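Local coordinates for protein ParA (PDB 3EZF) that probably acts as a P-loop ATPase in DNA partition and, with ADP bound, as a DNA-binding regulator of transcription, at residues L136-L142 with T388-F392; A269-T275 with R309-G315; L342-P347 with E383-F387. One frame throughout, in Å; residues are numbered along the deposited sequence.

Contact 1 of 3, residues L136-L142 with T388-F392; sequences LRVHQDL and TKAVF. With SO4 (sulfate ion), chain E; SO4 (sulfate ion), chain G.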
loop_
_atom_site.group_PDB
_atom_site.type_symbol
_atom_site.label_atom_id
_atom_site.label_comp_id
_atom_site.label_asym_id
_atom_site.label_seq_id
_atom_site.Cartn_x
_atom_site.Cartn_y
_atom_site.Cartn_z
ATOM N N LEU A 136 16.493 6.218 16.608
ATOM C CA LEU A 136 16.939 5.604 17.851
ATOM C C LEU A 136 18.471 5.453 17.871
ATOM O O LEU A 136 19.120 5.693 18.885
ATOM C CB LEU A 136 16.261 4.231 18.022
ATOM C CG LEU A 136 14.748 4.255 18.298
ATOM C CD1 LEU A 136 14.141 2.861 18.271
ATOM C CD2 LEU A 136 14.528 4.892 19.648
ATOM N N ARG A 137 19.035 5.091 16.725
ATOM C CA ARG A 137 20.469 4.864 16.599
ATOM C C ARG A 137 21.344 6.087 16.799
ATOM O O ARG A 137 22.231 6.091 17.649
ATOM C CB ARG A 137 20.784 4.244 15.232
ATOM C CG ARG A 137 21.874 3.200 15.263
ATOM C CD ARG A 137 23.258 3.794 15.413
ATOM N NE ARG A 137 24.166 2.889 16.132
ATOM C CZ ARG A 137 25.457 2.737 15.855
ATOM N NH1 ARG A 137 26.012 3.414 14.861
ATOM N NH2 ARG A 137 26.193 1.943 16.603
ATOM N N VAL A 138 21.094 7.125 16.019
ATOM C CA VAL A 138 21.911 8.317 16.088
ATOM C C VAL A 138 21.422 9.355 17.065
ATOM O O VAL A 138 21.981 10.444 17.125
ATOM C CB VAL A 138 22.009 8.979 14.711
ATOM C CG1 VAL A 138 22.361 7.940 13.660
ATOM C CG2 VAL A 138 20.696 9.658 14.367
ATOM N N HIS A 139 20.393 9.037 17.838
ATOM C CA HIS A 139 19.865 10.014 18.780
ATOM C C HIS A 139 20.941 10.662 19.639
ATOM O O HIS A 139 21.993 10.075 19.897
ATOM C CB HIS A 139 18.823 9.390 19.702
ATOM C CG HIS A 139 18.056 10.394 20.508
ATOM N ND1 HIS A 139 16.945 11.049 20.020
ATOM C CD2 HIS A 139 18.238 10.854 21.771
ATOM C CE1 HIS A 139 16.472 11.863 20.950
ATOM N NE2 HIS A 139 17.239 11.760 22.018
ATOM N N GLN A 140 20.654 11.881 20.083
ATOM C CA GLN A 140 21.558 12.659 20.922
ATOM C C GLN A 140 21.906 11.932 22.219
ATOM O O GLN A 140 23.056 11.551 22.442
ATOM C CB GLN A 140 20.905 14.001 21.272
ATOM C CG GLN A 140 20.750 14.958 20.106
ATOM C CD GLN A 140 22.022 15.737 19.846
ATOM O OE1 GLN A 140 23.087 15.155 19.657
ATOM N NE2 GLN A 140 21.919 17.059 19.840
ATOM N N ASP A 141 20.895 11.751 23.069
ATOM C CA ASP A 141 21.082 11.099 24.355
ATOM C C ASP A 141 20.892 9.608 24.318
ATOM O O ASP A 141 20.532 9.017 25.340
ATOM C CB ASP A 141 20.122 11.649 25.410
ATOM C CG ASP A 141 19.331 12.818 24.922
ATOM O OD1 ASP A 141 19.959 13.762 24.389
ATOM O OD2 ASP A 141 18.089 12.786 25.091
ATOM N N LEU A 142 21.120 8.991 23.164
ATOM C CA LEU A 142 20.954 7.554 23.070
ATOM C C LEU A 142 22.208 6.911 22.545
ATOM O O LEU A 142 22.338 5.694 22.615
ATOM C CB LEU A 142 19.767 7.204 22.175
ATOM C CG LEU A 142 18.387 6.922 22.799
ATOM C CD1 LEU A 142 18.005 7.961 23.825
ATOM C CD2 LEU A 142 17.345 6.879 21.684
ATOM N N THR A 388 11.186 9.965 19.310
ATOM C CA THR A 388 12.075 8.823 19.434
ATOM C C THR A 388 12.352 8.583 20.920
ATOM O O THR A 388 12.075 7.504 21.452
ATOM C CB THR A 388 13.399 9.091 18.704
ATOM O OG1 THR A 388 13.123 9.428 17.341
ATOM C CG2 THR A 388 14.286 7.862 18.734
ATOM N N LYS A 389 12.893 9.601 21.586
ATOM C CA LYS A 389 13.195 9.515 23.007
ATOM C C LYS A 389 11.984 8.938 23.744
ATOM O O LYS A 389 12.129 8.093 24.631
ATOM C CB LYS A 389 13.522 10.908 23.554
ATOM C CG LYS A 389 13.843 10.953 25.052
ATOM C CD LYS A 389 15.279 10.519 25.335
ATOM C CE LYS A 389 15.528 10.340 26.822
ATOM N NZ LYS A 389 15.236 11.574 27.600
ATOM N N ALA A 390 10.794 9.399 23.360
ATOM C CA ALA A 390 9.535 8.953 23.960
ATOM C C ALA A 390 9.334 7.444 23.805
ATOM O O ALA A 390 9.027 6.729 24.760
ATOM C CB ALA A 390 8.380 9.700 23.322
ATOM N N VAL A 391 9.512 6.965 22.584
ATOM C CA VAL A 391 9.367 5.550 22.295
ATOM C C VAL A 391 10.437 4.778 23.061
ATOM O O VAL A 391 10.146 3.759 23.683
ATOM C CB VAL A 391 9.530 5.291 20.778
ATOM C CG1 VAL A 391 9.161 3.873 20.447
ATOM C CG2 VAL A 391 8.663 6.258 19.994
ATOM N N PHE A 392 11.674 5.271 23.025
ATOM C CA PHE A 392 12.765 4.600 23.711
ATOM C C PHE A 392 12.536 4.443 25.217
ATOM O O PHE A 392 12.817 3.388 25.789
ATOM C CB PHE A 392 14.079 5.337 23.468
ATOM C CG PHE A 392 15.265 4.640 24.070
ATOM C CD1 PHE A 392 15.587 4.811 25.420
ATOM C CD2 PHE A 392 16.014 3.745 23.308
ATOM C CE1 PHE A 392 16.629 4.097 26.003
ATOM C CE2 PHE A 392 17.059 3.025 23.882
ATOM C CZ PHE A 392 17.366 3.204 25.238
HETATM S S SO4 E . 16.984 9.634 30.305
HETATM O O1 SO4 E . 18.108 9.168 31.139
HETATM O O2 SO4 E . 15.804 9.866 31.159
HETATM O O3 SO4 E . 16.660 8.609 29.298
HETATM O O4 SO4 E . 17.361 10.890 29.625
HETATM S S SO4 G . 27.861 -1.087 14.650
HETATM O O1 SO4 G . 29.235 -1.616 14.583
HETATM O O2 SO4 G . 27.234 -1.506 15.917
HETATM O O3 SO4 G . 27.077 -1.607 13.514
HETATM O O4 SO4 G . 27.900 0.382 14.580
#
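The phenyl ring of Phe392 carries Leu142 on one face: Leu142 CG stands 4.1 Å from the centroid of the Phe392 ring, 14° off its normal and displaced toward the rim, a CH-pi contact. At the edge, near the ring plane, comes Leu136 CD2, which also lies 3.9 Å from Phe392 CB. A second flat group, the imidazole of His139, has Asp141 C and Leu142 N in its plane at the edge, while Thr388 CB and Lys389 CD approach it obliquely. The setting is the P-loop NTPase fold, in which helix 129-138, the first after the P-loop, ends here and its exit turn lies against helix 378-400 near the C terminus. Residues from other parts of the domain complete the surroundings of Phe392: His145 stacks on its ring and Phe250 of strand 250-254 touches it.

With CG anti to the backbone N (chi1 -176°), Phe392 projects from its helix toward the turn, and Leu142 and Phe392 run antiparallel alongside one another, which brings Leu142 CD2 to 3.8 Å from Phe392 CD2. One helical turn earlier, Thr388 faces Leu136, though the closeness of their methyls is doubtful. The next residue, Lys389, crosses His139 and Asp141 at about right angles, its aliphatic chain passing 3.6 Å from Asp141 OD2 at CD. That same oxygen receives a weak bond from His139 NE2 (3.3 Å) and makes a long salt bridge to Lys389 NZ.

On the side of its helix facing away from helix 378-400, Arg137 pairs with Asp146, and its NH2 makes a weak bond to the sulfate ion of chain G. Lys389, bent at chi2 and chi4, finishes at a sulfate ion of chain E, its NZ 3.0 Å from sulfate O4.

Contact 2 of 3, residues A269-T275 with R309-G315; sequences ASDLLLT and RLSASIG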
loop_
_atom_site.group_PDB
_atom_site.type_symbol
_atom_site.label_atom_id
_atom_site.label_comp_id
_atom_site.label_asym_id
_atom_site.label_seq_id
_atom_site.Cartn_x
_atom_site.Cartn_y
_atom_site.Cartn_z
ATOM N N ALA A 269 6.383 -14.026 17.546
ATOM C CA ALA A 269 7.776 -13.948 17.961
ATOM C C ALA A 269 8.124 -12.645 18.632
ATOM O O ALA A 269 9.243 -12.481 19.126
ATOM C CB ALA A 269 8.674 -14.137 16.752
ATOM N N SER A 270 7.166 -11.724 18.649
ATOM C CA SER A 270 7.365 -10.404 19.226
ATOM C C SER A 270 6.863 -10.276 20.654
ATOM O O SER A 270 5.894 -10.926 21.054
ATOM C CB SER A 270 6.683 -9.362 18.341
ATOM O OG SER A 270 6.975 -9.617 16.979
ATOM N N ASP A 271 7.526 -9.423 21.425
ATOM C CA ASP A 271 7.127 -9.226 22.807
ATOM C C ASP A 271 6.504 -7.863 23.040
ATOM O O ASP A 271 5.993 -7.585 24.123
ATOM C CB ASP A 271 8.322 -9.442 23.757
ATOM C CG ASP A 271 9.651 -9.125 23.106
ATOM O OD1 ASP A 271 9.743 -8.072 22.444
ATOM O OD2 ASP A 271 10.599 -9.926 23.261
ATOM N N LEU A 272 6.519 -7.025 22.011
ATOM C CA LEU A 272 5.955 -5.681 22.109
ATOM C C LEU A 272 5.197 -5.311 20.824
ATOM O O LEU A 272 5.734 -5.393 19.725
ATOM C CB LEU A 272 7.090 -4.665 22.378
ATOM C CG LEU A 272 6.847 -3.197 22.778
ATOM C CD1 LEU A 272 7.419 -2.271 21.719
ATOM C CD2 LEU A 272 5.374 -2.924 22.970
ATOM N N LEU A 273 3.942 -4.910 20.972
ATOM C CA LEU A 273 3.140 -4.507 19.830
ATOM C C LEU A 273 3.222 -2.997 19.733
ATOM O O LEU A 273 2.796 -2.294 20.643
ATOM C CB LEU A 273 1.684 -4.893 20.035
ATOM C CG LEU A 273 0.854 -4.890 18.753
ATOM C CD1 LEU A 273 1.205 -6.136 17.933
ATOM C CD2 LEU A 273 -0.616 -4.904 19.092
ATOM N N LEU A 274 3.768 -2.485 18.641
ATOM C CA LEU A 274 3.864 -1.046 18.503
ATOM C C LEU A 274 2.851 -0.589 17.459
ATOM O O LEU A 274 3.038 -0.790 16.264
ATOM C CB LEU A 274 5.291 -0.645 18.124
ATOM C CG LEU A 274 5.636 0.846 18.160
ATOM C CD1 LEU A 274 7.125 1.028 17.995
ATOM C CD2 LEU A 274 4.905 1.571 17.046
ATOM N N THR A 275 1.765 0.017 17.937
ATOM C CA THR A 275 0.693 0.499 17.078
ATOM C C THR A 275 0.684 2.002 16.850
ATOM O O THR A 275 0.313 2.778 17.724
ATOM C CB THR A 275 -0.694 0.159 17.641
ATOM O OG1 THR A 275 -0.838 -1.257 17.762
ATOM C CG2 THR A 275 -1.783 0.698 16.714
ATOM N N ARG A 309 4.502 -14.430 22.503
ATOM C CA ARG A 309 5.385 -13.815 23.487
ATOM C C ARG A 309 4.909 -12.403 23.785
ATOM O O ARG A 309 5.369 -11.777 24.730
ATOM C CB ARG A 309 6.805 -13.715 22.934
ATOM C CG ARG A 309 7.442 -15.030 22.511
ATOM C CD ARG A 309 8.758 -14.784 21.768
ATOM N NE ARG A 309 9.590 -13.761 22.416
ATOM C CZ ARG A 309 10.302 -13.953 23.524
ATOM N NH1 ARG A 309 10.291 -15.136 24.116
ATOM N NH2 ARG A 309 11.018 -12.963 24.040
ATOM N N LEU A 310 4.007 -11.899 22.949
ATOM C CA LEU A 310 3.492 -10.552 23.110
ATOM C C LEU A 310 3.241 -10.261 24.587
ATOM O O LEU A 310 2.517 -10.987 25.242
ATOM C CB LEU A 310 2.208 -10.402 22.293
ATOM C CG LEU A 310 1.687 -8.989 22.044
ATOM C CD1 LEU A 310 2.812 -8.079 21.577
ATOM C CD2 LEU A 310 0.589 -9.074 20.999
ATOM N N SER A 311 3.845 -9.204 25.116
ATOM C CA SER A 311 3.680 -8.871 26.530
ATOM C C SER A 311 3.634 -7.367 26.855
ATOM O O SER A 311 3.571 -6.986 28.012
ATOM C CB SER A 311 4.816 -9.483 27.318
ATOM O OG SER A 311 6.042 -8.895 26.904
ATOM N N ALA A 312 3.690 -6.516 25.843
ATOM C CA ALA A 312 3.649 -5.085 26.062
ATOM C C ALA A 312 3.012 -4.455 24.831
ATOM O O ALA A 312 2.871 -5.110 23.801
ATOM C CB ALA A 312 5.051 -4.553 26.255
ATOM N N SER A 313 2.618 -3.193 24.932
ATOM C CA SER A 313 2.025 -2.531 23.784
ATOM C C SER A 313 2.160 -1.020 23.897
ATOM O O SER A 313 2.105 -0.457 24.982
ATOM C CB SER A 313 0.553 -2.914 23.645
ATOM O OG SER A 313 -0.213 -2.277 24.642
ATOM N N ILE A 314 2.349 -0.372 22.757
ATOM C CA ILE A 314 2.482 1.068 22.704
ATOM C C ILE A 314 1.625 1.561 21.550
ATOM O O ILE A 314 1.597 0.942 20.490
ATOM C CB ILE A 314 3.948 1.490 22.443
ATOM C CG1 ILE A 314 4.870 0.919 23.524
ATOM C CG2 ILE A 314 4.052 3.008 22.395
ATOM C CD1 ILE A 314 4.573 1.388 24.925
ATOM N N GLY A 315 0.916 2.663 21.771
ATOM C CA GLY A 315 0.078 3.245 20.739
ATOM C C GLY A 315 0.338 4.739 20.692
ATOM O O GLY A 315 0.725 5.320 21.706
#
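Arg309 and Asp271 run alongside each other in the same direction and join in a salt bridge in which Arg309 NH2 gives its N-H to Asp271 OD2 at 3.2 Å. The carboxylate oxygen uses its anti lone pair and lies near the guanidinium plane, yet the two planes are turned 68° apart. Asp271 O, next along, is gripped twice by one residue: Ser311 OG reaches it in the carbonyl plane on a lone pair (3.1 Å), and Ser311 N comes from above that plane (2.9 Å). Ser311 OG can do this because chi1 of 64° places it between its own N and carbonyl carbon.

From here the backbones run as parallel strands. Leu273 N donates to Ala312 O, tilted from the carbonyl plane; Ile314 N donates to Leu273 O (2.9 Å) and Thr275 N to Ile314 O (2.7 Å), both almost straight onto the oxygen. This is the last step of the parallel sheet of the P-loop NTPase fold, a beta-alpha-beta crossover whose helices 281-291 and 294-303 lead from strand 272-277 to outermost strand 312-317.

Side chains alternate between the faces. Leu272 CD2 lies 3.7 Å from Ala312 CB and also meets Ile314 CG1; Val398 and Arg394 of helix 378-400 pack over that face. On the other, Leu310 CD1 touches Leu273 CB at 3.7 Å. Farther out, strand 112-116 borders Leu272 and Leu273, the Arg237 guanidinium lies close to that of Arg309, and a sulfate ion, probably from the crystallisation liquor, sits about 5 Å from the side chain of Asp271. Ser313 OG hydrogen-bonds Asp6 OD2 of the second subunit.

Contact 3 of 3, residues L342-P347 with E383-F387; sequences LDSSLP and EAERF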
loop_
_atom_site.group_PDB
_atom_site.type_symbol
_atom_site.label_atom_id
_atom_site.label_comp_id
_atom_site.label_asym_id
_atom_site.label_seq_id
_atom_site.Cartn_x
_atom_site.Cartn_y
_atom_site.Cartn_z
ATOM N N LEU A 342 0.968 6.442 24.030
ATOM C CA LEU A 342 2.164 7.246 24.265
ATOM C C LEU A 342 1.767 8.581 24.896
ATOM O O LEU A 342 0.580 8.874 25.055
ATOM C CB LEU A 342 2.922 7.507 22.954
ATOM C CG LEU A 342 4.176 6.667 22.669
ATOM C CD1 LEU A 342 4.881 7.201 21.439
ATOM C CD2 LEU A 342 5.122 6.718 23.855
ATOM N N ASP A 343 2.766 9.382 25.262
ATOM C CA ASP A 343 2.535 10.687 25.876
ATOM C C ASP A 343 3.007 11.737 24.897
ATOM O O ASP A 343 2.971 12.935 25.173
ATOM C CB ASP A 343 3.328 10.812 27.165
ATOM C CG ASP A 343 3.146 9.624 28.062
ATOM O OD1 ASP A 343 2.009 9.416 28.545
ATOM O OD2 ASP A 343 4.141 8.896 28.270
ATOM N N SER A 344 3.479 11.261 23.753
ATOM C CA SER A 344 3.941 12.126 22.688
ATOM C C SER A 344 3.528 11.437 21.396
ATOM O O SER A 344 3.484 10.206 21.321
ATOM C CB SER A 344 5.459 12.299 22.748
ATOM O OG SER A 344 5.797 13.677 22.721
ATOM N N SER A 345 3.195 12.237 20.393
ATOM C CA SER A 345 2.785 11.703 19.109
ATOM C C SER A 345 3.846 12.062 18.086
ATOM O O SER A 345 4.419 13.151 18.127
ATOM C CB SER A 345 1.436 12.295 18.699
ATOM O OG SER A 345 1.530 13.699 18.561
ATOM N N LEU A 346 4.115 11.132 17.179
ATOM C CA LEU A 346 5.108 11.337 16.136
ATOM C C LEU A 346 4.598 12.337 15.115
ATOM O O LEU A 346 3.512 12.173 14.584
ATOM C CB LEU A 346 5.410 10.010 15.439
ATOM C CG LEU A 346 6.127 10.036 14.087
ATOM C CD1 LEU A 346 7.484 10.712 14.222
ATOM C CD2 LEU A 346 6.273 8.610 13.573
ATOM N N PRO A 347 5.383 13.389 14.830
ATOM C CA PRO A 347 4.961 14.394 13.849
ATOM C C PRO A 347 5.177 13.880 12.423
ATOM O O PRO A 347 5.728 12.797 12.214
ATOM C CB PRO A 347 5.863 15.577 14.171
ATOM C CG PRO A 347 7.150 14.889 14.507
ATOM C CD PRO A 347 6.694 13.744 15.407
ATOM N N GLU A 383 10.820 18.060 16.936
ATOM C CA GLU A 383 9.594 17.368 17.320
ATOM C C GLU A 383 9.723 15.851 17.165
ATOM O O GLU A 383 9.171 15.086 17.956
ATOM C CB GLU A 383 8.420 17.883 16.471
ATOM C CG GLU A 383 7.070 17.289 16.841
ATOM C CD GLU A 383 6.631 17.652 18.251
ATOM O OE1 GLU A 383 5.731 16.967 18.787
ATOM O OE2 GLU A 383 7.177 18.625 18.818
ATOM N N ALA A 384 10.451 15.421 16.142
ATOM C CA ALA A 384 10.640 13.998 15.893
ATOM C C ALA A 384 11.575 13.401 16.934
ATOM O O ALA A 384 11.314 12.322 17.466
ATOM C CB ALA A 384 11.206 13.784 14.498
ATOM N N GLU A 385 12.663 14.109 17.220
ATOM C CA GLU A 385 13.643 13.644 18.189
ATOM C C GLU A 385 12.971 13.272 19.499
ATOM O O GLU A 385 13.170 12.180 20.028
ATOM C CB GLU A 385 14.702 14.720 18.439
ATOM C CG GLU A 385 15.504 15.113 17.199
ATOM C CD GLU A 385 16.834 15.783 17.539
ATOM O OE1 GLU A 385 17.539 16.219 16.600
ATOM O OE2 GLU A 385 17.179 15.868 18.743
ATOM N N ARG A 386 12.165 14.186 20.018
ATOM C CA ARG A 386 11.460 13.942 21.269
ATOM C C ARG A 386 10.531 12.739 21.169
ATOM O O ARG A 386 10.223 12.093 22.175
ATOM C CB ARG A 386 10.677 15.188 21.681
ATOM C CG ARG A 386 10.016 15.908 20.523
ATOM C CD ARG A 386 9.844 17.376 20.847
ATOM N NE ARG A 386 11.112 17.969 21.267
ATOM C CZ ARG A 386 11.271 19.246 21.606
ATOM N NH1 ARG A 386 10.238 20.082 21.572
ATOM N NH2 ARG A 386 12.464 19.687 21.991
ATOM N N PHE A 387 10.087 12.441 19.951
ATOM C CA PHE A 387 9.212 11.299 19.731
ATOM C C PHE A 387 10.010 10.017 19.933
ATOM O O PHE A 387 9.563 9.095 20.619
ATOM C CB PHE A 387 8.655 11.306 18.320
ATOM C CG PHE A 387 7.978 10.026 17.951
ATOM C CD1 PHE A 387 6.747 9.695 18.506
ATOM C CD2 PHE A 387 8.602 9.113 17.102
ATOM C CE1 PHE A 387 6.143 8.477 18.222
ATOM C CE2 PHE A 387 8.008 7.890 16.811
ATOM C CZ PHE A 387 6.779 7.570 17.372
#
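Loop-on-helix packing at the rim of an alpha/beta domain brings Leu346 and Phe387 together: the irregular segment 342-347, which follows helix 324-337, lies across one side of helix 378-400. Phe387 is the central piece. Its CG is anti to the backbone N (chi1 168°), which sends the ring out from the helix toward the loop, and Leu346 lies over one of its faces. CB of Leu346 sits over the ring centre, while the two methyls reach past it on the CD2-CE2 side: Leu346 CD1 is 3.5 Å from Phe387 CD2, and Leu346 CD2 is 3.7 Å from Phe387 CE2. The two side chains thus cross at a slant, with the leucine fork laid along one flank of the ring.

Leu342 approaches the same ring from another direction, at about a right angle, and its CD1 meets Phe387 CE1 at 3.7 Å. The carbonyl oxygen of Ser344 lies at the ring edge, near its plane, 4.3 Å from Phe387 CD1. Outside the two segments, Phe316 of strand 312-317 adds an edge-to-face ring contact to Phe387, and it also touches both leucines.

One helical turn before Phe387, the methylene part of Glu383 supports Pro347. The bend of the glutamate chain at chi2 lays its CB and CG against the proline ring. Pro347 CG lies 4.2 Å from Ala384 CB, and Pro347 CD lies 4.3 Å from Phe387 CB, so the proline spans the step between these residues. Asp343 of the same loop pairs with Arg394, farther along the helix. The arrangement is a layered alpha/beta one, in which a C-terminal helix, the loop beside it and the outermost strand of a parallel sheet meet around the Phe387 ring.

Followed from the N terminus, the chain opens contact 1 at 136-142, where the first helix of the P-loop domain ends, and closes it only at 388-392. Everything between, including the other two contacts, is nested within that long loop. Contact 2 closes the shorter crossover from 269-275 to 309-315; contact 3 then opens at 342-347 and closes at 383-387, in series with it, so none cross. Contacts 1 and 3 occupy successive turns of helix 378-400, where Ala390 packs on Ser344. A probable hydrogen bond from Leu342 N to Gly315 O (2.6 Å) joins contact 3 to contact 2, tying outermost strand, loop and C-terminal helix together.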